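Local coordinates for protein glucoamylase (Thermoanaerobacterium thermosaccharolyticum, PDB 1LF9) that hydrolyses terminal alpha-1,4-linked glucose residues one after another from the non-reducing ends of starch-like chains, releasing beta-D-glucose, at residues Thr69-Glu74 against Pro157-Gln162; Leu339-Asp344 against Pro379-Ile384. One frame throughout, in Å; residues are numbered along the deposited sequence.

Contact 1. Residues Thr69-Glu74 against Pro157-Gln162; sequences TADVKE and PHIKNQ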
loop_
_atom_site.group_PDB
_atom_site.type_symbol
_atom_site.label_atom_id
_atom_site.label_comp_id
_atom_site.label_asym_id
_atom_site.label_seq_id
_atom_site.Cartn_x
_atom_site.Cartn_y
_atom_site.Cartn_z
ATOM N N THR A 69 11.025 2.095 -5.625
ATOM C CA THR A 69 12.224 1.329 -5.954
ATOM C C THR A 69 12.531 0.312 -4.855
ATOM O O THR A 69 13.220 0.629 -3.882
ATOM C CB THR A 69 13.452 2.252 -6.113
ATOM O OG1 THR A 69 13.143 3.312 -7.028
ATOM C CG2 THR A 69 14.641 1.469 -6.645
ATOM N N ALA A 70 12.009 -0.905 -5.009
ATOM C CA ALA A 70 12.243 -1.966 -4.035
ATOM C C ALA A 70 13.606 -2.565 -4.345
ATOM O O ALA A 70 13.943 -2.793 -5.506
ATOM C CB ALA A 70 11.157 -3.029 -4.137
ATOM N N ASP A 71 14.392 -2.818 -3.307
ATOM C CA ASP A 71 15.727 -3.354 -3.493
ATOM C C ASP A 71 15.939 -4.648 -2.756
ATOM O O ASP A 71 16.985 -5.278 -2.895
ATOM C CB ASP A 71 16.762 -2.345 -3.004
ATOM C CG ASP A 71 16.611 -1.003 -3.662
ATOM O OD1 ASP A 71 16.390 -0.014 -2.934
ATOM O OD2 ASP A 71 16.712 -0.939 -4.907
ATOM N N VAL A 72 14.951 -5.047 -1.970
ATOM C CA VAL A 72 15.082 -6.267 -1.188
ATOM C C VAL A 72 13.796 -7.072 -1.158
ATOM O O VAL A 72 12.696 -6.519 -1.234
ATOM C CB VAL A 72 15.480 -5.940 0.273
ATOM C CG1 VAL A 72 15.701 -7.215 1.054
ATOM C CG2 VAL A 72 16.727 -5.073 0.293
ATOM N N LYS A 73 13.937 -8.386 -1.052
ATOM C CA LYS A 73 12.780 -9.259 -0.980
ATOM C C LYS A 73 12.565 -9.667 0.473
ATOM O O LYS A 73 11.475 -9.506 1.017
ATOM C CB LYS A 73 12.983 -10.523 -1.812
ATOM C CG LYS A 73 11.806 -11.478 -1.685
ATOM C CD LYS A 73 12.180 -12.916 -1.968
ATOM C CE LYS A 73 10.995 -13.843 -1.689
ATOM N NZ LYS A 73 11.335 -15.283 -1.876
ATOM N N GLU A 74 13.625 -10.197 1.081
ATOM C CA GLU A 74 13.603 -10.670 2.461
ATOM C C GLU A 74 14.935 -10.499 3.186
ATOM O O GLU A 74 15.999 -10.339 2.577
ATOM C CB GLU A 74 13.341 -12.169 2.537
ATOM C CG GLU A 74 12.031 -12.702 2.077
ATOM C CD GLU A 74 11.942 -14.174 2.399
ATOM O OE1 GLU A 74 12.873 -14.914 2.011
ATOM O OE2 GLU A 74 10.960 -14.589 3.051
ATOM N N PRO A 157 18.519 -10.043 -1.875
ATOM C CA PRO A 157 18.468 -8.762 -2.576
ATOM C C PRO A 157 17.745 -8.806 -3.921
ATOM O O PRO A 157 17.809 -9.798 -4.648
ATOM C CB PRO A 157 19.939 -8.399 -2.720
ATOM C CG PRO A 157 20.578 -9.739 -2.918
ATOM C CD PRO A 157 19.890 -10.586 -1.871
ATOM N N HIS A 158 17.045 -7.719 -4.225
ATOM C CA HIS A 158 16.304 -7.546 -5.476
ATOM C C HIS A 158 16.467 -6.063 -5.817
ATOM O O HIS A 158 15.487 -5.316 -5.945
ATOM C CB HIS A 158 14.815 -7.869 -5.286
ATOM C CG HIS A 158 14.502 -9.337 -5.252
ATOM N ND1 HIS A 158 13.240 -9.832 -5.509
ATOM C CD2 HIS A 158 15.275 -10.413 -4.973
ATOM C CE1 HIS A 158 13.251 -11.148 -5.390
ATOM N NE2 HIS A 158 14.474 -11.527 -5.065
ATOM N N ILE A 159 17.725 -5.650 -5.950
ATOM C CA ILE A 159 18.069 -4.263 -6.230
ATOM C C ILE A 159 17.448 -3.685 -7.498
ATOM O O ILE A 159 17.496 -4.285 -8.577
ATOM C CB ILE A 159 19.604 -4.092 -6.255
ATOM C CG1 ILE A 159 20.173 -4.523 -4.900
ATOM C CG2 ILE A 159 19.976 -2.637 -6.553
ATOM C CD1 ILE A 159 21.672 -4.479 -4.811
ATOM N N LYS A 160 16.860 -2.502 -7.333
ATOM C CA LYS A 160 16.194 -1.775 -8.406
ATOM C C LYS A 160 15.068 -2.549 -9.070
ATOM O O LYS A 160 15.047 -2.727 -10.292
ATOM C CB LYS A 160 17.200 -1.303 -9.461
ATOM C CG LYS A 160 18.139 -0.225 -8.946
ATOM C CD LYS A 160 18.739 0.602 -10.077
ATOM C CE LYS A 160 17.693 1.504 -10.710
ATOM N NZ LYS A 160 18.271 2.313 -11.815
ATOM N N ASN A 161 14.136 -3.007 -8.242
ATOM C CA ASN A 161 12.960 -3.732 -8.699
ATOM C C ASN A 161 13.175 -5.020 -9.487
ATOM O O ASN A 161 12.369 -5.343 -10.362
ATOM C CB ASN A 161 12.054 -2.803 -9.515
ATOM C CG ASN A 161 11.379 -1.744 -8.663
ATOM O OD1 ASN A 161 10.900 -2.028 -7.564
ATOM N ND2 ASN A 161 11.311 -0.519 -9.178
ATOM N N GLN A 162 14.248 -5.753 -9.202
ATOM C CA GLN A 162 14.468 -7.028 -9.886
ATOM C C GLN A 162 15.435 -7.931 -9.127
ATOM O O GLN A 162 16.492 -7.494 -8.672
ATOM C CB GLN A 162 14.942 -6.818 -11.339
ATOM C CG GLN A 162 16.431 -6.640 -11.552
ATOM C CD GLN A 162 16.826 -6.788 -13.021
ATOM O OE1 GLN A 162 16.287 -6.106 -13.893
ATOM N NE2 GLN A 162 17.777 -7.676 -13.294
#
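K73 lays its CB squarely over the imidazole of H158, 3.6 Å from the ring centroid and only 8° off the ring normal, a CH-pi contact between side chains that run side by side and point the same way. With CG anti to the backbone N (chi1 177°) and the chain extended, the lysine continues past the ring, and both polar ends finish on D30: K73 NZ in a salt bridge, H158 NE2 in a hydrogen bond. Next to this the backbones close up. H158 N donates to D71 O over 2.8 Å, and V72 and P157 form a non-hydrogen-bonded antiparallel pair. This is where strand 70-80 meets the end of strand 150-157 in one of the antiparallel sheets of the N-terminal domain; K73 and E74 both face D156, a classic beta bulge. Beyond P157 the chain leaves the sheet, and D71 and A70 hold it. D71 OD2 takes K160 N at 2.9 Å through its anti lone pair, a nearly straight bond. N161 grips A70 twice: its N reaches A70 O at 2.8 Å, while its OD1 accepts A70 N at 3.0 Å, the donor well above the amide carbonyl plane, and its ND2 turns to D68 O. Packing slackens between the partly exposed side chains of T69 and K160: T69 CG2 comes no nearer than 4.0 Å to K160 CA, and the CB of K160 points away.

Contact 2. Residues Leu339-Asp344 against Pro379-Ile384; sequences LVWSRD and PQNTWI. With AC1 (4,6-dideoxy-4-{[(1S,4R,5S,6S)-4,5,6-trihydroxy-3-(hydroxymethyl)cyclohex-2-en-1-yl]amino}-alpha-D-glucopyranose), chain C; GLC (alpha-D-glucopyranose), chain B.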
loop_
_atom_site.group_PDB
_atom_site.type_symbol
_atom_site.label_atom_id
_atom_site.label_comp_id
_atom_site.label_asym_id
_atom_site.label_seq_id
_atom_site.Cartn_x
_atom_site.Cartn_y
_atom_site.Cartn_z
ATOM N N LEU A 339 2.688 2.772 -6.700
ATOM C CA LEU A 339 2.501 3.648 -7.845
ATOM C C LEU A 339 1.503 4.708 -7.384
ATOM O O LEU A 339 0.834 4.538 -6.361
ATOM C CB LEU A 339 1.908 2.863 -9.013
ATOM C CG LEU A 339 2.790 2.345 -10.151
ATOM C CD1 LEU A 339 4.221 2.109 -9.683
ATOM C CD2 LEU A 339 2.162 1.066 -10.696
ATOM N N VAL A 340 1.386 5.792 -8.138
ATOM C CA VAL A 340 0.470 6.852 -7.760
ATOM C C VAL A 340 -0.812 6.885 -8.580
ATOM O O VAL A 340 -0.776 7.034 -9.799
ATOM C CB VAL A 340 1.144 8.241 -7.870
ATOM C CG1 VAL A 340 0.159 9.334 -7.437
ATOM C CG2 VAL A 340 2.404 8.283 -7.011
ATOM N N TRP A 341 -1.941 6.734 -7.897
ATOM C CA TRP A 341 -3.258 6.800 -8.534
ATOM C C TRP A 341 -3.918 8.075 -8.013
ATOM O O TRP A 341 -3.960 8.315 -6.802
ATOM C CB TRP A 341 -4.149 5.629 -8.125
ATOM C CG TRP A 341 -4.055 4.374 -8.931
ATOM C CD1 TRP A 341 -4.887 3.988 -9.946
ATOM C CD2 TRP A 341 -3.182 3.265 -8.688
ATOM N NE1 TRP A 341 -4.601 2.703 -10.335
ATOM C CE2 TRP A 341 -3.560 2.234 -9.580
ATOM C CE3 TRP A 341 -2.123 3.041 -7.798
ATOM C CZ2 TRP A 341 -2.914 0.990 -9.608
ATOM C CZ3 TRP A 341 -1.479 1.805 -7.824
ATOM C CH2 TRP A 341 -1.881 0.795 -8.725
ATOM N N SER A 342 -4.432 8.876 -8.935
ATOM C CA SER A 342 -5.111 10.110 -8.607
ATOM C C SER A 342 -6.280 9.850 -7.646
ATOM O O SER A 342 -6.517 10.616 -6.716
ATOM C CB SER A 342 -5.615 10.743 -9.903
ATOM O OG SER A 342 -6.648 11.680 -9.659
ATOM N N ARG A 343 -7.008 8.762 -7.879
ATOM C CA ARG A 343 -8.142 8.419 -7.028
ATOM C C ARG A 343 -7.698 8.148 -5.595
ATOM O O ARG A 343 -8.175 8.794 -4.660
ATOM C CB ARG A 343 -8.876 7.195 -7.596
ATOM C CG ARG A 343 -9.943 6.598 -6.671
ATOM C CD ARG A 343 -10.671 5.411 -7.328
ATOM N NE ARG A 343 -9.736 4.555 -8.049
ATOM C CZ ARG A 343 -9.517 4.605 -9.362
ATOM N NH1 ARG A 343 -10.181 5.461 -10.128
ATOM N NH2 ARG A 343 -8.585 3.835 -9.903
ATOM N N ASP A 344 -6.773 7.206 -5.425
ATOM C CA ASP A 344 -6.293 6.845 -4.091
ATOM C C ASP A 344 -5.679 8.021 -3.355
ATOM O O ASP A 344 -5.891 8.188 -2.159
ATOM C CB ASP A 344 -5.263 5.711 -4.182
ATOM C CG ASP A 344 -5.853 4.445 -4.772
ATOM O OD1 ASP A 344 -5.794 3.401 -4.098
ATOM O OD2 ASP A 344 -6.381 4.501 -5.903
ATOM N N PRO A 379 -3.199 10.565 -16.061
ATOM C CA PRO A 379 -3.150 9.206 -16.614
ATOM C C PRO A 379 -3.616 8.201 -15.546
ATOM O O PRO A 379 -3.533 8.490 -14.355
ATOM C CB PRO A 379 -1.681 9.046 -17.003
ATOM C CG PRO A 379 -0.972 9.902 -16.013
ATOM C CD PRO A 379 -1.846 11.119 -15.878
ATOM N N GLN A 380 -4.124 7.044 -15.975
ATOM C CA GLN A 380 -4.612 6.013 -15.051
ATOM C C GLN A 380 -3.824 6.011 -13.743
ATOM O O GLN A 380 -4.391 6.134 -12.655
ATOM C CB GLN A 380 -4.535 4.631 -15.707
ATOM C CG GLN A 380 -5.061 3.519 -14.819
ATOM C CD GLN A 380 -5.340 2.235 -15.576
ATOM O OE1 GLN A 380 -5.210 2.177 -16.802
ATOM N NE2 GLN A 380 -5.737 1.194 -14.844
ATOM N N ASN A 381 -2.511 5.847 -13.857
ATOM C CA ASN A 381 -1.626 5.882 -12.701
ATOM C C ASN A 381 -0.232 6.184 -13.229
ATOM O O ASN A 381 -0.020 6.176 -14.440
ATOM C CB ASN A 381 -1.676 4.570 -11.891
ATOM C CG ASN A 381 -1.276 3.335 -12.694
ATOM O OD1 ASN A 381 -1.160 2.246 -12.125
ATOM N ND2 ASN A 381 -1.069 3.486 -13.994
ATOM N N THR A 382 0.711 6.474 -12.339
ATOM C CA THR A 382 2.061 6.820 -12.769
ATOM C C THR A 382 3.093 6.446 -11.737
ATOM O O THR A 382 2.765 6.223 -10.574
ATOM C CB THR A 382 2.222 8.341 -12.963
ATOM O OG1 THR A 382 2.030 8.992 -11.699
ATOM C CG2 THR A 382 1.217 8.881 -13.954
ATOM N N TRP A 383 4.349 6.393 -12.169
ATOM C CA TRP A 383 5.441 6.117 -11.254
ATOM C C TRP A 383 5.548 7.422 -10.482
ATOM O O TRP A 383 4.923 8.412 -10.860
ATOM C CB TRP A 383 6.744 5.853 -12.013
ATOM C CG TRP A 383 6.752 4.578 -12.793
ATOM C CD1 TRP A 383 6.315 4.393 -14.073
ATOM C CD2 TRP A 383 7.234 3.303 -12.345
ATOM N NE1 TRP A 383 6.501 3.082 -14.453
ATOM C CE2 TRP A 383 7.063 2.393 -13.411
ATOM C CE3 TRP A 383 7.794 2.843 -11.143
ATOM C CZ2 TRP A 383 7.434 1.046 -13.315
ATOM C CZ3 TRP A 383 8.164 1.497 -11.047
ATOM C CH2 TRP A 383 7.981 0.618 -12.130
ATOM N N ILE A 384 6.326 7.448 -9.410
ATOM C CA ILE A 384 6.432 8.684 -8.642
ATOM C C ILE A 384 6.987 9.825 -9.497
ATOM O O ILE A 384 6.739 11.004 -9.225
ATOM C CB ILE A 384 7.306 8.495 -7.377
ATOM C CG1 ILE A 384 8.665 7.932 -7.761
ATOM C CG2 ILE A 384 6.603 7.552 -6.391
ATOM C CD1 ILE A 384 9.612 7.853 -6.597
HETATM C C1 AC1 C . -6.382 -4.987 -11.914
HETATM O O2 AC1 C . -8.732 -5.467 -12.197
HETATM C C2 AC1 C . -7.788 -4.917 -11.277
HETATM C C4A AC1 C . -7.470 1.561 -7.177
HETATM C C3 AC1 C . -8.143 -3.450 -10.886
HETATM O O3 AC1 C . -9.453 -3.441 -10.304
HETATM C C4 AC1 C . -7.082 -2.941 -9.882
HETATM N N4A AC1 C . -7.397 -1.542 -9.452
HETATM C C5 AC1 C . -5.652 -2.993 -10.606
HETATM O O5 AC1 C . -5.366 -4.401 -11.032
HETATM C C6 AC1 C . -4.503 -2.543 -9.728
HETATM C C1B AC1 C . -7.547 -1.430 -7.961
HETATM C C2B AC1 C . -8.839 -0.649 -7.563
HETATM O O2B AC1 C . -9.929 -1.276 -8.201
HETATM C C3B AC1 C . -8.718 0.861 -7.902
HETATM O O3B AC1 C . -9.889 1.542 -7.526
HETATM O O4 AC1 C . -7.146 2.692 -7.962
HETATM C C5B AC1 C . -6.254 0.594 -6.966
HETATM C C7B AC1 C . -6.301 -0.760 -7.340
HETATM C C6B AC1 C . -4.984 1.146 -6.325
HETATM O O6B AC1 C . -5.089 1.046 -4.895
HETATM C C1 GLC B . -4.004 -4.686 -16.718
HETATM C C2 GLC B . -3.535 -5.573 -15.514
HETATM C C3 GLC B . -4.752 -5.710 -14.541
HETATM C C4 GLC B . -5.139 -4.266 -14.020
HETATM C C5 GLC B . -5.540 -3.436 -15.222
HETATM C C6 GLC B . -5.869 -1.997 -14.779
HETATM O O2 GLC B . -3.128 -6.838 -16.007
HETATM O O3 GLC B . -4.345 -6.515 -13.470
HETATM O O4 GLC B . -6.309 -4.251 -13.125
HETATM O O5 GLC B . -4.424 -3.393 -16.199
HETATM O O6 GLC B . -6.683 -1.372 -15.734
HETATM O O HOH W 1 -0.868 9.522 -10.968
HETATM O O HOH W 2 -3.331 9.041 -11.646
#
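The indole of W341 is sandwiched between N381 and the bound inhibitor unit AC1. On one face N381 CB stands 3.6 Å from the centroid of the five-membered ring, 1° off its normal, a CH-pi contact; the two side chains point the same way. On the opposite face C6B of AC1 lies 3.5 Å above the plane, over the ring. W341 NE1 meanwhile donates to E438, the probable proton donor, and Q380 NE2 reaches the same carboxylate besides bonding O6 of the glucose GLC at 2.9 Å. Q380 gets that far because CG is anti to its backbone N (chi1 -178°) and the chain stays extended; its OE1 is held by G392 N. At the non-reducing end of AC1, R343 NH2 donates to O4 at 2.7 Å. D344 accepts from two hydroxyls of the cyclohexene (valienamine-type) unit of AC1, O6B on OD1 and O4 on OD2, so O4 is gripped by both charged residues, consistent with an exo-acting enzyme that reads the non-reducing chain end. Away from the inhibitor, L339 CD1 sits over the six-membered ring of W383, offset toward its rim, 4.2 Å from the centroid. Between these packed pairs V340 and T382 make a single antiparallel bridge: V340 N to T382 O at 2.8 Å, and T382 N to V340 O at 3.0 Å. One water joins V340 O to T382 OG1; another links P379 O to S342 N. W341 is the N-cap residue of helix 342-355, whose first turn carries R343 and D344, while 379-384 follows helix 358-375, whose Y367 packs on V340 and T382, and leads on toward helix 395-407.

How the contacts relate
From the N terminus the chain first builds the beta domain. Contact 1 closes a loop there, bringing 157-162 back to 69-74 across 82 intervening residues, many of them strand. Only after that does contact 2 open, in the family 15 catalytic region, where 379-384 returns to 339-344 after 34 residues, 29 of them helical. The two loops thus follow in series, neither nesting nor crossing. Their centres are about 21 Å apart, yet the domains meet between them: N161 ND2 of contact 1 packs 4.2 Å from W383 CZ3 of contact 2, and W383 and I384 also touch D68. Contact 1 ties a strand to the loop leaving its neighbour in the same sheet, contact 2 a helix start to a substrate-site loop.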